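PDB 4H1X: phosphate-binding protein PstS 2 from Streptococcus pneumoniae, which probably captures phosphate outside the cell membrane and hands it to the PstSACB ABC transporter for import. Local coordinates for residues L83-V88 with V245-L250; P101-F106 with I227-I232; I122-S127 with T147-Q152; L158-S163 with V184-T189; A199-T204 with G219-H224. One frame throughout, in Å; residues are numbered along the deposited sequence.

Interaction 1: residues L83-V88 with V245-L250; sequences LEIDGV and VSMAEL
Glu-84 O receives the amide of Val-245 at 3.0 Å in a nearly straight bond, and Asp-86 N returns a bond to Val-245 O at 3.1 Å. The two bonds form a parallel bridge in which Ile-85 lies opposite Val-245 and sends its side chain to the same face of the sheet. Beyond it each chain changes course: 83-88 enters a type I' turn from Ile-85 to Val-88, while 245-250 starts a helix with Ser-246 as N-cap. Ser-246 and Glu-249 form a capping box: Glu-249 N is bonded to Ser-246 OG at 3.1 Å, and Ser-246 N to Glu-249 OE1 at 3.2 Å. Asp-86 supplies a further acceptor to this first turn, its OD1 lying 3.2 Å from Met-247 N. The amide comes from above the carboxylate plane, 43° out of it. The other oxygen, OD2, rests against CG of Met-247, a selenomethionine, in the conformer described. On the apolar side, CD1 of Leu-83 meets CG2 of Val-245 at 3.8 Å. Leu-83 also touches Val-234 and Val-236 of the adjacent strand. Leu-250 points back toward the bridge and also touches Phe-26 and Leu-102. The end of the strand thus joins the helix start through backbone and carboxylate alike, and the amides at the helix N-terminus, with their partial positive charge, probably stabilise the anionic form of Asp-86.

Interaction 2: residues P101-F106 with I227-I232; sequences PLQRPF and IALDGI
Residues 103-106 and 228-232 run antiparallel at 153°, with Arg-104 and Asp-230 as a hydrogen-bonded pair, Gln-103 and Gly-231 as a non-hydrogen-bonded one, and Phe-106 matched by two residues, Ile-227 and Ala-228, in a classic beta bulge. Phe-106 N to Ala-228 O, at 2.8 Å, and Ile-227 N to Phe-106 O, at 2.9 Å, hold the bulge in place. Arg-104 and Asp-230 run alongside each other and form a salt bridge. NE donates to OD2 at 3.0 Å through the anti lone pair, and NH2 reaches the same oxygen at 3.3 Å. OD2 lies in the guanidinium plane, although the carboxylate is turned 48° from it. A chi1 of 177° carries the Asp-230 carboxylate out beside the arginine. Its CB, meanwhile, makes an off-centre CH-pi contact with the Phe-106 ring, 4.0 Å from the centroid. CE1 of that ring in turn stands 3.6 Å above one guanidinium face, toward its rim. A citrate, probably from the crystallisation liquor, lies about 4 Å from the Arg-104 side chain and may mark an anion pocket. Near the centre of the chain, the paired strands run between the two lobes of this periplasmic-binding-protein fold; Ser-165 OG takes a bond from Arg-104 NH1, helix 21-30 packs on Leu-102 and Ile-232, and helix 164-180 covers Phe-106, Ile-227 and Ala-228.

Interaction 3: residues I122-S127 with T147-Q152; sequences ISFIHS and TEYTSQ
Phe-124 and Tyr-149 form a T-shaped (edge-to-face) pair, which fastens the loop leading into strand 155-162 to the C-terminal turn of helix 116-126. The edge of the phenylalanine faces the flat of the tyrosine, with the planes at 88° and the centroids 5.2 Å apart. CD1 of Phe-124 makes the approach, standing over the Tyr-149 ring toward its rim, 3.7 Å from CD2. On the same phenylalanine, CB adds a CH-pi contact, sitting over the tyrosine face 4.1 Å from its centroid. A chi1 of -180° swings the tyrosine ring out from the loop toward the helix. Its hydroxyl is held by Asp-120 of the same helix and by Asn-181, which probably limits the swing of the ring, and Tyr-177 and Gln-129 also touch it. Ser-127 marks the junction between two helices, following 116-126 and serving as N-cap of 128-136, where its OG also bonds Gly-130 N. That OG donates to Phe-124 O at 2.6 Å, and Ser-127 N bonds the same carbonyl at 3.1 Å, so both groups of the serine close off the helix end. The loop backbone passes over this corner, and CA of Ser-127 comes within 3.3 Å of Thr-147 O. Beside it the serine and tyrosine stems meet directly, with Ser-127 CB 3.5 Å from Tyr-149 CB.

Interaction 4: residues L158-S163 with V184-T189; sequences LSVVGS and VTIDIT
Val-160 N donates to Asp-187 O and Thr-189 N to Val-160 O, both at 2.8 Å, at the middle of a five-bond parallel ladder. The ladder joins the two strands of a beta-alpha-beta unit, in which helix 164-180 connects 155-162 to 183-190. Leu-158 uses both its N and its O, bonding Thr-185 O and Asp-187 N, and Gly-162 N closes the far end on Thr-189 O at 2.9 Å. The strand axes are only 14° from parallel. CA-H groups add to the ladder, the closest being that of Ile-188, whose CA lies 3.2 Å from Val-160 O. On the face carrying Ser-159, Asp-187 and Thr-189, a water spans the strands, 2.7 Å from Ser-159 OG and equally far from Thr-189 OG1; its bond to Asp-187 O is weak. The other face is apolar. There Val-160 and Ile-186 project in the same direction, flank to flank, and their CG2 methyls meet at 4.1 Å. Leu-158 CB touches Ile-186 CG1 at the same distance. Helix 164-180 covers this side, Met-170 resting on Val-160 and Ile-188, while Phe-121 of helix 116-126 reaches Leu-158 and Ile-186. Gly-162 takes a phi of 149°, which residues other than glycine seldom adopt. Just before it, Val-161 keeps CG2 anti to its carbonyl carbon, which sets that methyl 3.9 Å from Thr-189 CB.

Interaction 5: residues A199-T204 with G219-H224; sequences AVKEKT and GKSLTH
The last turn of helix 193-202 meets a type II beta turn, Gly-219 to Leu-222, through Val-200 and Lys-201 on one side and Lys-220 to Leu-222 on the other. Leu-222 is the apolar centre of the contact. CD2 abuts CG1 of Val-200 at 3.8 Å, the two side chains meeting at a slant, and lies more loosely against CG of Lys-201. CD1 touches CE of Lys-201 at 3.9 Å, where the long lysine chain runs across the leucine at about a right angle. The lysine is fully extended beyond CG, all its later torsions close to 180°, and this straightness takes its ammonium group past the leucine to carbonyls of and just before the turn. NZ makes a weak bond to Lys-220 O at 3.3 Å; its stronger partner is Glu-218 O, and Glu-217 O is a further weak one. These carbonyls belong to the end of the short helix 216-219 and the turn after it, where partial negative charge would probably draw the ammonium in. The helix that bears the lysine finishes in a Schellman motif: Lys-203 takes a positive phi of 67°, Lys-203 N bonds Val-200 O at 3.1 Å, and Thr-204 N bonds Ala-199 O at 2.9 Å. On the facing turn, Leu-222 N reaches back to Gly-219 O at 3.0 Å and closes the bend that leads into strand 223-236. Val-109 of strand 103-110 packs on Val-200, and Ser-111 touches Leu-222.

In the fold
From the N terminus, the chain first lays down 83-88, whose partner arrives only at 245-250, so interaction 1 closes the outermost loop. Interaction 2 opens at 101-106 and closes at 227-232, within that loop. Interactions 3, 4 and 5 all fall inside interaction 2, one after another along the sequence, and none cross. Interaction 1 lies in one lobe and 3, 4 and 5 are gathered in the other; the centres of 1 and 3 are about 39 Å apart. Interaction 2 touches interaction 1 through Leu-102, which packs on Ile-85 and Leu-250, and interaction 3 through Ile-227 against Ile-125. Strand 223-236 links interactions 2 and 5, while Val-161 against Ala-199 joins 4 to 5.

Interaction 1: residues L83-V88 with V245-L250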
# COMPACT_ATOMS: atom_id res chain seq x y z
N LEU A 83 7.78 -13.98 -7.24
CA LEU A 83 7.21 -15.32 -7.09
C LEU A 83 5.72 -15.28 -7.37
O LEU A 83 5.07 -14.27 -7.10
CB LEU A 83 7.43 -15.86 -5.65
CG LEU A 83 8.87 -16.18 -5.22
CD1 LEU A 83 8.91 -16.61 -3.75
CD2 LEU A 83 9.49 -17.25 -6.09
N GLU A 84 5.18 -16.40 -7.87
CA GLU A 84 3.74 -16.52 -7.99
C GLU A 84 3.24 -16.93 -6.59
O GLU A 84 3.96 -17.64 -5.88
CB GLU A 84 3.36 -17.55 -9.08
CG GLU A 84 3.79 -17.08 -10.47
CD GLU A 84 3.36 -17.97 -11.62
OE1 GLU A 84 2.91 -19.11 -11.36
OE2 GLU A 84 3.49 -17.53 -12.78
N ILE A 85 2.06 -16.45 -6.17
CA ILE A 85 1.52 -16.81 -4.86
C ILE A 85 0.21 -17.55 -5.10
O ILE A 85 -0.69 -17.01 -5.74
CB ILE A 85 1.39 -15.61 -3.89
CG1 ILE A 85 2.77 -15.13 -3.43
CG2 ILE A 85 0.54 -15.97 -2.67
CD1 ILE A 85 3.30 -14.04 -4.18
N ASP A 86 0.15 -18.82 -4.63
CA ASP A 86 -1.01 -19.71 -4.84
C ASP A 86 -1.23 -19.90 -6.35
O ASP A 86 -2.37 -19.89 -6.83
CB ASP A 86 -2.29 -19.16 -4.18
CG ASP A 86 -2.30 -19.03 -2.67
OD1 ASP A 86 -1.72 -19.91 -1.98
OD2 ASP A 86 -2.99 -18.11 -2.17
N GLY A 87 -0.13 -20.02 -7.09
CA GLY A 87 -0.12 -20.18 -8.54
C GLY A 87 -0.56 -18.96 -9.35
O GLY A 87 -0.70 -19.08 -10.57
N VAL A 88 -0.76 -17.78 -8.68
CA VAL A 88 -1.19 -16.51 -9.31
C VAL A 88 -0.01 -15.54 -9.48
O VAL A 88 0.65 -15.17 -8.51
CB VAL A 88 -2.34 -15.81 -8.50
CG1 VAL A 88 -2.79 -14.51 -9.17
CG2 VAL A 88 -3.53 -16.75 -8.28
N VAL A 245 5.13 -19.97 -4.49
CA VAL A 245 4.97 -20.35 -3.08
C VAL A 245 3.52 -20.31 -2.73
O VAL A 245 2.79 -19.47 -3.24
CB VAL A 245 5.81 -19.50 -2.07
CG1 VAL A 245 7.29 -19.89 -2.12
CG2 VAL A 245 5.63 -18.00 -2.29
N SER A 246 3.09 -21.19 -1.83
CA SER A 246 1.74 -21.10 -1.28
C SER A 246 1.73 -19.99 -0.22
O SER A 246 2.81 -19.59 0.24
CB SER A 246 1.32 -22.43 -0.66
OG SER A 246 2.19 -22.80 0.41
N MSE A 247 0.54 -19.53 0.22
CA MSE A 247 0.45 -18.53 1.28
C MSE A 247 1.00 -19.13 2.58
O MSE A 247 1.65 -18.42 3.34
CB MSE A 247 -0.98 -17.99 1.48
CG MSE A 247 -1.40 -16.95 0.44
SE MSE A 247 -0.77 -15.10 0.72
CE MSE A 247 -1.74 -14.67 2.38
N ALA A 248 0.81 -20.46 2.82
CA ALA A 248 1.35 -21.16 3.99
C ALA A 248 2.86 -21.12 3.99
O ALA A 248 3.46 -20.78 5.01
CB ALA A 248 0.88 -22.61 4.02
N GLU A 249 3.47 -21.46 2.84
CA GLU A 249 4.92 -21.45 2.68
C GLU A 249 5.43 -20.05 2.88
O GLU A 249 6.43 -19.89 3.56
CB GLU A 249 5.34 -21.94 1.30
CG GLU A 249 5.44 -23.45 1.17
CD GLU A 249 5.76 -23.94 -0.22
OE1 GLU A 249 5.40 -23.26 -1.21
OE2 GLU A 249 6.35 -25.04 -0.33
N LEU A 250 4.73 -19.04 2.30
CA LEU A 250 5.12 -17.64 2.41
C LEU A 250 5.25 -17.22 3.88
O LEU A 250 6.28 -16.66 4.27
CB LEU A 250 4.13 -16.71 1.68
CG LEU A 250 4.55 -15.24 1.57
CD1 LEU A 250 5.94 -15.10 0.90
CD2 LEU A 250 3.50 -14.44 0.82

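Interaction 2: residues P101-F106 with I227-I232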
# COMPACT_ATOMS: atom_id res chain seq x y z
N PRO A 101 -3.56 -12.32 -3.89
CA PRO A 101 -3.97 -11.98 -2.51
C PRO A 101 -3.14 -10.95 -1.74
O PRO A 101 -3.68 -10.37 -0.78
CB PRO A 101 -3.91 -13.34 -1.80
CG PRO A 101 -2.83 -14.07 -2.50
CD PRO A 101 -2.88 -13.63 -3.94
N LEU A 102 -1.86 -10.72 -2.10
CA LEU A 102 -1.02 -9.74 -1.39
C LEU A 102 -1.27 -8.36 -1.95
O LEU A 102 -0.57 -7.89 -2.85
CB LEU A 102 0.46 -10.08 -1.47
CG LEU A 102 0.88 -11.46 -1.02
CD1 LEU A 102 2.30 -11.72 -1.44
CD2 LEU A 102 0.74 -11.62 0.48
N GLN A 103 -2.33 -7.74 -1.46
CA GLN A 103 -2.73 -6.41 -1.90
C GLN A 103 -3.54 -5.76 -0.82
O GLN A 103 -4.12 -6.44 0.06
CB GLN A 103 -3.55 -6.48 -3.21
CG GLN A 103 -4.86 -7.27 -3.06
CD GLN A 103 -5.78 -7.06 -4.23
OE1 GLN A 103 -6.42 -6.01 -4.37
NE2 GLN A 103 -5.84 -8.05 -5.10
N ARG A 104 -3.59 -4.43 -0.88
CA ARG A 104 -4.37 -3.66 0.06
C ARG A 104 -4.90 -2.43 -0.64
O ARG A 104 -4.24 -1.90 -1.55
CB ARG A 104 -3.53 -3.26 1.30
CG ARG A 104 -2.25 -2.53 0.92
CD ARG A 104 -1.55 -1.92 2.10
NE ARG A 104 -0.29 -1.31 1.68
CZ ARG A 104 0.46 -0.54 2.46
NH1 ARG A 104 0.08 -0.26 3.70
NH2 ARG A 104 1.58 -0.01 1.99
N PRO A 105 -6.06 -1.93 -0.19
CA PRO A 105 -6.57 -0.70 -0.80
C PRO A 105 -5.95 0.54 -0.16
O PRO A 105 -5.58 0.51 1.04
CB PRO A 105 -8.07 -0.77 -0.48
CG PRO A 105 -8.13 -1.49 0.86
CD PRO A 105 -6.96 -2.45 0.86
N PHE A 106 -5.86 1.62 -0.94
CA PHE A 106 -5.56 2.94 -0.41
C PHE A 106 -6.88 3.68 -0.43
O PHE A 106 -7.37 4.07 -1.51
CB PHE A 106 -4.48 3.68 -1.20
CG PHE A 106 -3.05 3.26 -1.01
CD1 PHE A 106 -2.72 2.18 -0.18
CD2 PHE A 106 -2.01 3.98 -1.59
CE1 PHE A 106 -1.38 1.83 0.05
CE2 PHE A 106 -0.67 3.63 -1.37
CZ PHE A 106 -0.37 2.54 -0.57
N ILE A 227 -8.87 4.80 -3.86
CA ILE A 227 -8.24 5.63 -4.90
C ILE A 227 -7.13 4.84 -5.60
O ILE A 227 -6.69 5.23 -6.67
CB ILE A 227 -7.72 6.98 -4.35
CG1 ILE A 227 -6.58 6.81 -3.32
CG2 ILE A 227 -8.87 7.82 -3.81
CD1 ILE A 227 -5.73 8.12 -2.98
N ALA A 228 -6.67 3.75 -5.01
CA ALA A 228 -5.62 2.92 -5.58
C ALA A 228 -5.58 1.57 -4.91
O ALA A 228 -6.01 1.43 -3.75
CB ALA A 228 -4.25 3.59 -5.42
N LEU A 229 -5.01 0.59 -5.61
CA LEU A 229 -4.72 -0.73 -5.06
C LEU A 229 -3.23 -0.88 -5.05
O LEU A 229 -2.55 -0.55 -6.03
CB LEU A 229 -5.38 -1.88 -5.85
CG LEU A 229 -6.91 -1.85 -5.94
CD1 LEU A 229 -7.39 -3.04 -6.76
CD2 LEU A 229 -7.55 -1.86 -4.57
N ASP A 230 -2.70 -1.27 -3.90
CA ASP A 230 -1.28 -1.42 -3.73
C ASP A 230 -0.97 -2.89 -3.60
O ASP A 230 -1.30 -3.48 -2.58
CB ASP A 230 -0.80 -0.63 -2.50
CG ASP A 230 0.68 -0.79 -2.20
OD1 ASP A 230 1.51 -0.65 -3.14
OD2 ASP A 230 1.01 -1.10 -1.03
N GLY A 231 -0.39 -3.48 -4.64
CA GLY A 231 -0.01 -4.88 -4.59
C GLY A 231 1.38 -4.98 -3.99
O GLY A 231 2.16 -4.01 -4.00
N ILE A 232 1.68 -6.14 -3.41
CA ILE A 232 2.99 -6.44 -2.84
C ILE A 232 3.55 -7.65 -3.59
O ILE A 232 2.87 -8.67 -3.73
CB ILE A 232 2.93 -6.67 -1.31
CG1 ILE A 232 2.51 -5.37 -0.56
CG2 ILE A 232 4.27 -7.22 -0.77
CD1 ILE A 232 2.03 -5.59 0.88

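Interaction 3: residues I122-S127 with T147-Q152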
# COMPACT_ATOMS: atom_id res chain seq x y z
N ILE A 122 -11.92 15.68 -4.28
CA ILE A 122 -12.36 14.29 -4.51
C ILE A 122 -12.70 14.12 -6.00
O ILE A 122 -12.36 13.11 -6.60
CB ILE A 122 -13.59 13.91 -3.60
CG1 ILE A 122 -13.25 13.93 -2.09
CG2 ILE A 122 -14.27 12.60 -4.01
CD1 ILE A 122 -12.07 13.16 -1.64
N SER A 123 -13.39 15.13 -6.59
CA SER A 123 -13.77 15.09 -8.02
C SER A 123 -12.50 15.01 -8.87
O SER A 123 -12.44 14.23 -9.83
CB SER A 123 -14.62 16.30 -8.40
OG SER A 123 -15.84 16.30 -7.68
N PHE A 124 -11.47 15.77 -8.49
CA PHE A 124 -10.18 15.74 -9.21
C PHE A 124 -9.56 14.34 -9.10
O PHE A 124 -9.10 13.80 -10.09
CB PHE A 124 -9.21 16.78 -8.62
CG PHE A 124 -7.85 16.69 -9.29
CD1 PHE A 124 -7.64 17.23 -10.56
CD2 PHE A 124 -6.82 15.96 -8.71
CE1 PHE A 124 -6.41 17.13 -11.19
CE2 PHE A 124 -5.59 15.80 -9.37
CZ PHE A 124 -5.40 16.39 -10.61
N ILE A 125 -9.55 13.77 -7.90
CA ILE A 125 -8.99 12.43 -7.69
C ILE A 125 -9.74 11.38 -8.55
O ILE A 125 -9.11 10.47 -9.10
CB ILE A 125 -9.05 12.05 -6.20
CG1 ILE A 125 -8.07 12.93 -5.36
CG2 ILE A 125 -8.72 10.54 -6.01
CD1 ILE A 125 -8.26 12.77 -3.77
N HIS A 126 -11.06 11.55 -8.69
CA HIS A 126 -11.91 10.64 -9.48
C HIS A 126 -11.76 10.85 -10.99
O HIS A 126 -12.08 9.94 -11.75
CB HIS A 126 -13.39 10.83 -9.07
CG HIS A 126 -13.69 10.18 -7.76
ND1 HIS A 126 -14.82 10.52 -7.02
CD2 HIS A 126 -12.99 9.24 -7.08
CE1 HIS A 126 -14.80 9.74 -5.95
NE2 HIS A 126 -13.71 8.96 -5.94
N SER A 127 -11.25 12.00 -11.41
CA SER A 127 -11.16 12.35 -12.83
C SER A 127 -10.14 11.53 -13.61
O SER A 127 -9.28 10.87 -13.01
CB SER A 127 -10.79 13.82 -12.98
OG SER A 127 -9.44 14.07 -12.65
N THR A 147 -14.44 10.40 -15.11
CA THR A 147 -15.11 11.69 -15.30
C THR A 147 -14.10 12.77 -15.70
O THR A 147 -12.88 12.56 -15.59
CB THR A 147 -15.90 12.12 -14.03
OG1 THR A 147 -15.00 12.49 -12.98
CG2 THR A 147 -16.90 11.06 -13.57
N GLU A 148 -14.60 13.90 -16.23
CA GLU A 148 -13.75 15.00 -16.63
C GLU A 148 -13.70 16.00 -15.48
O GLU A 148 -14.69 16.15 -14.75
CB GLU A 148 -14.27 15.65 -17.94
CG GLU A 148 -13.36 16.72 -18.55
CD GLU A 148 -11.91 16.36 -18.82
OE1 GLU A 148 -11.65 15.23 -19.29
OE2 GLU A 148 -11.03 17.23 -18.58
N TYR A 149 -12.54 16.64 -15.29
CA TYR A 149 -12.32 17.69 -14.29
C TYR A 149 -11.96 19.01 -14.98
O TYR A 149 -11.04 19.04 -15.80
CB TYR A 149 -11.19 17.32 -13.29
CG TYR A 149 -10.95 18.40 -12.25
CD1 TYR A 149 -11.73 18.47 -11.09
CD2 TYR A 149 -9.97 19.37 -12.43
CE1 TYR A 149 -11.55 19.48 -10.15
CE2 TYR A 149 -9.79 20.40 -11.51
CZ TYR A 149 -10.58 20.45 -10.37
OH TYR A 149 -10.40 21.46 -9.46
N THR A 150 -12.61 20.11 -14.58
CA THR A 150 -12.30 21.48 -15.01
C THR A 150 -12.10 22.32 -13.73
O THR A 150 -12.97 22.31 -12.85
CB THR A 150 -13.36 22.05 -15.98
OG1 THR A 150 -13.33 21.29 -17.19
CG2 THR A 150 -13.14 23.54 -16.30
N SER A 151 -10.96 23.03 -13.62
CA SER A 151 -10.70 23.83 -12.41
C SER A 151 -11.71 24.97 -12.20
O SER A 151 -12.13 25.62 -13.16
CB SER A 151 -9.29 24.42 -12.44
OG SER A 151 -9.05 25.15 -11.25
N GLN A 152 -12.08 25.19 -10.93
CA GLN A 152 -13.00 26.27 -10.51
C GLN A 152 -12.15 27.42 -9.95
O GLN A 152 -12.68 28.47 -9.57
CB GLN A 152 -14.03 25.79 -9.45
CG GLN A 152 -14.58 24.37 -9.69
CD GLN A 152 -15.86 24.05 -8.95
OE1 GLN A 152 -16.05 24.38 -7.78
NE2 GLN A 152 -16.76 23.33 -9.62

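Interaction 4: residues L158-S163 with V184-T189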
# COMPACT_ATOMS: atom_id res chain seq x y z
N LEU A 158 -7.24 22.61 2.79
CA LEU A 158 -7.68 21.25 3.01
C LEU A 158 -6.71 20.57 3.93
O LEU A 158 -5.49 20.76 3.80
CB LEU A 158 -7.77 20.45 1.71
CG LEU A 158 -9.01 20.66 0.89
CD1 LEU A 158 -8.89 19.92 -0.42
CD2 LEU A 158 -10.25 20.19 1.66
N SER A 159 -7.25 19.78 4.85
CA SER A 159 -6.43 18.97 5.76
C SER A 159 -6.70 17.51 5.45
O SER A 159 -7.86 17.06 5.53
CB SER A 159 -6.73 19.30 7.22
OG SER A 159 -5.97 18.45 8.05
N VAL A 160 -5.66 16.79 5.06
CA VAL A 160 -5.76 15.36 4.71
C VAL A 160 -4.89 14.60 5.71
O VAL A 160 -3.71 14.93 5.87
CB VAL A 160 -5.39 15.07 3.22
CG1 VAL A 160 -5.63 13.60 2.91
CG2 VAL A 160 -6.20 15.96 2.26
N VAL A 161 -5.47 13.67 6.47
CA VAL A 161 -4.76 13.03 7.57
C VAL A 161 -4.86 11.52 7.55
O VAL A 161 -5.95 11.00 7.31
CB VAL A 161 -5.36 13.55 8.92
CG1 VAL A 161 -4.75 12.84 10.13
CG2 VAL A 161 -5.24 15.08 9.04
N GLY A 162 -3.77 10.83 7.92
CA GLY A 162 -3.88 9.38 8.07
C GLY A 162 -2.66 8.54 7.77
O GLY A 162 -1.52 8.96 8.01
N SER A 163 -2.92 7.41 7.13
CA SER A 163 -1.91 6.38 6.84
C SER A 163 -0.66 6.92 6.16
O SER A 163 -0.76 7.60 5.13
CB SER A 163 -2.51 5.28 5.97
OG SER A 163 -1.51 4.34 5.63
N VAL A 184 -5.23 27.16 -3.49
CA VAL A 184 -5.66 26.11 -2.56
C VAL A 184 -4.44 25.57 -1.85
O VAL A 184 -3.47 25.23 -2.51
CB VAL A 184 -6.44 24.95 -3.24
CG1 VAL A 184 -6.60 23.75 -2.29
CG2 VAL A 184 -7.80 25.43 -3.71
N THR A 185 -4.50 25.49 -0.51
CA THR A 185 -3.38 24.89 0.22
C THR A 185 -3.84 23.52 0.74
O THR A 185 -4.97 23.38 1.19
CB THR A 185 -2.85 25.80 1.33
OG1 THR A 185 -3.89 26.14 2.22
CG2 THR A 185 -2.22 27.07 0.79
N ILE A 186 -2.98 22.52 0.62
CA ILE A 186 -3.34 21.18 1.09
C ILE A 186 -2.27 20.73 2.07
O ILE A 186 -1.11 20.61 1.68
CB ILE A 186 -3.55 20.15 -0.08
CG1 ILE A 186 -4.72 20.57 -1.03
CG2 ILE A 186 -3.81 18.75 0.51
CD1 ILE A 186 -4.87 19.73 -2.36
N ASP A 187 -2.64 20.50 3.34
CA ASP A 187 -1.76 19.98 4.38
C ASP A 187 -2.00 18.47 4.48
O ASP A 187 -3.16 18.03 4.56
CB ASP A 187 -2.07 20.62 5.75
CG ASP A 187 -1.68 22.07 5.98
OD1 ASP A 187 -1.18 22.71 5.04
OD2 ASP A 187 -1.88 22.56 7.10
N ILE A 188 -0.93 17.69 4.46
CA ILE A 188 -1.09 16.26 4.56
C ILE A 188 -0.38 15.81 5.82
O ILE A 188 0.84 15.97 5.92
CB ILE A 188 -0.54 15.55 3.29
CG1 ILE A 188 -1.31 16.03 2.02
CG2 ILE A 188 -0.59 14.03 3.48
CD1 ILE A 188 -0.63 15.78 0.69
N THR A 189 -1.12 15.22 6.75
CA THR A 189 -0.56 14.75 8.01
C THR A 189 -0.48 13.25 8.00
O THR A 189 -1.51 12.57 7.84
CB THR A 189 -1.39 15.26 9.19
OG1 THR A 189 -1.38 16.69 9.18
CG2 THR A 189 -0.87 14.74 10.53
O HOH W 1 -3.29 18.08 7.87

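Interaction 5: residues A199-T204 with G219-H224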
# COMPACT_ATOMS: atom_id res chain seq x y z
N ALA A 199 -9.79 11.81 13.04
CA ALA A 199 -9.68 13.21 12.62
C ALA A 199 -10.87 13.61 11.77
O ALA A 199 -11.43 14.68 11.97
CB ALA A 199 -8.38 13.43 11.86
N VAL A 200 -11.33 12.71 10.88
CA VAL A 200 -12.48 13.02 10.02
C VAL A 200 -13.75 13.12 10.90
O VAL A 200 -14.49 14.09 10.78
CB VAL A 200 -12.66 11.99 8.87
CG1 VAL A 200 -14.02 12.15 8.18
CG2 VAL A 200 -11.54 12.10 7.85
N LYS A 201 -13.96 12.17 11.79
CA LYS A 201 -15.14 12.16 12.67
C LYS A 201 -15.15 13.38 13.61
O LYS A 201 -16.20 13.99 13.79
CB LYS A 201 -15.23 10.86 13.46
CG LYS A 201 -15.39 9.64 12.57
CD LYS A 201 -15.71 8.40 13.38
CE LYS A 201 -16.01 7.26 12.43
NZ LYS A 201 -16.56 6.09 13.16
N GLU A 202 -13.97 13.77 14.14
CA GLU A 202 -13.79 14.91 15.05
C GLU A 202 -13.77 16.26 14.31
O GLU A 202 -13.77 17.31 14.95
CB GLU A 202 -12.52 14.74 15.88
CG GLU A 202 -12.70 13.64 16.93
CD GLU A 202 -11.57 13.43 17.92
OE1 GLU A 202 -10.55 14.16 17.85
OE2 GLU A 202 -11.70 12.51 18.75
N LYS A 203 -13.84 16.23 12.96
CA LYS A 203 -13.88 17.37 12.05
C LYS A 203 -12.57 18.17 12.07
O LYS A 203 -12.59 19.35 11.74
CB LYS A 203 -15.11 18.28 12.34
CG LYS A 203 -16.45 17.57 12.27
CD LYS A 203 -17.60 18.57 12.44
CE LYS A 203 -18.91 17.92 12.75
NZ LYS A 203 -20.01 18.93 12.81
N THR A 204 -11.43 17.53 12.43
CA THR A 204 -10.10 18.19 12.42
C THR A 204 -9.38 17.92 11.08
O THR A 204 -8.35 18.54 10.78
CB THR A 204 -9.24 17.77 13.62
OG1 THR A 204 -8.90 16.39 13.52
CG2 THR A 204 -9.91 18.08 14.97
N GLY A 219 -16.36 2.56 9.97
CA GLY A 219 -17.17 2.97 8.83
C GLY A 219 -18.44 3.75 9.16
O GLY A 219 -18.98 4.43 8.28
N LYS A 220 -18.94 3.67 10.41
CA LYS A 220 -20.16 4.35 10.83
C LYS A 220 -20.05 5.86 10.61
O LYS A 220 -19.09 6.47 11.07
CB LYS A 220 -20.50 4.04 12.31
CG LYS A 220 -21.99 4.14 12.61
CD LYS A 220 -22.29 3.78 14.07
CE LYS A 220 -23.73 4.05 14.44
NZ LYS A 220 -24.08 3.48 15.76
N SER A 221 -21.00 6.44 9.86
CA SER A 221 -21.11 7.87 9.51
C SER A 221 -20.13 8.28 8.39
O SER A 221 -20.12 9.45 8.02
CB SER A 221 -20.89 8.78 10.73
OG SER A 221 -19.51 8.91 11.07
N LEU A 222 -19.30 7.35 7.88
CA LEU A 222 -18.34 7.70 6.84
C LEU A 222 -18.60 7.03 5.52
O LEU A 222 -19.20 5.95 5.45
CB LEU A 222 -16.89 7.32 7.26
CG LEU A 222 -16.35 7.90 8.56
CD1 LEU A 222 -14.87 7.55 8.73
CD2 LEU A 222 -16.57 9.39 8.63
N THR A 223 -18.03 7.64 4.46
CA THR A 223 -17.95 7.06 3.12
C THR A 223 -16.46 6.78 2.89
O THR A 223 -15.62 7.59 3.31
CB THR A 223 -18.55 8.01 2.06
OG1 THR A 223 -19.89 8.32 2.41
CG2 THR A 223 -18.52 7.39 0.65
N HIS A 224 -16.12 5.61 2.35
CA HIS A 224 -14.74 5.29 1.99
C HIS A 224 -14.71 5.00 0.51
O HIS A 224 -15.71 4.55 -0.07
CB HIS A 224 -14.14 4.12 2.81
CG HIS A 224 -14.75 2.80 2.49
ND1 HIS A 224 -15.85 2.32 3.19
CD2 HIS A 224 -14.39 1.88 1.57
CE1 HIS A 224 -16.12 1.14 2.68
NE2 HIS A 224 -15.28 0.83 1.69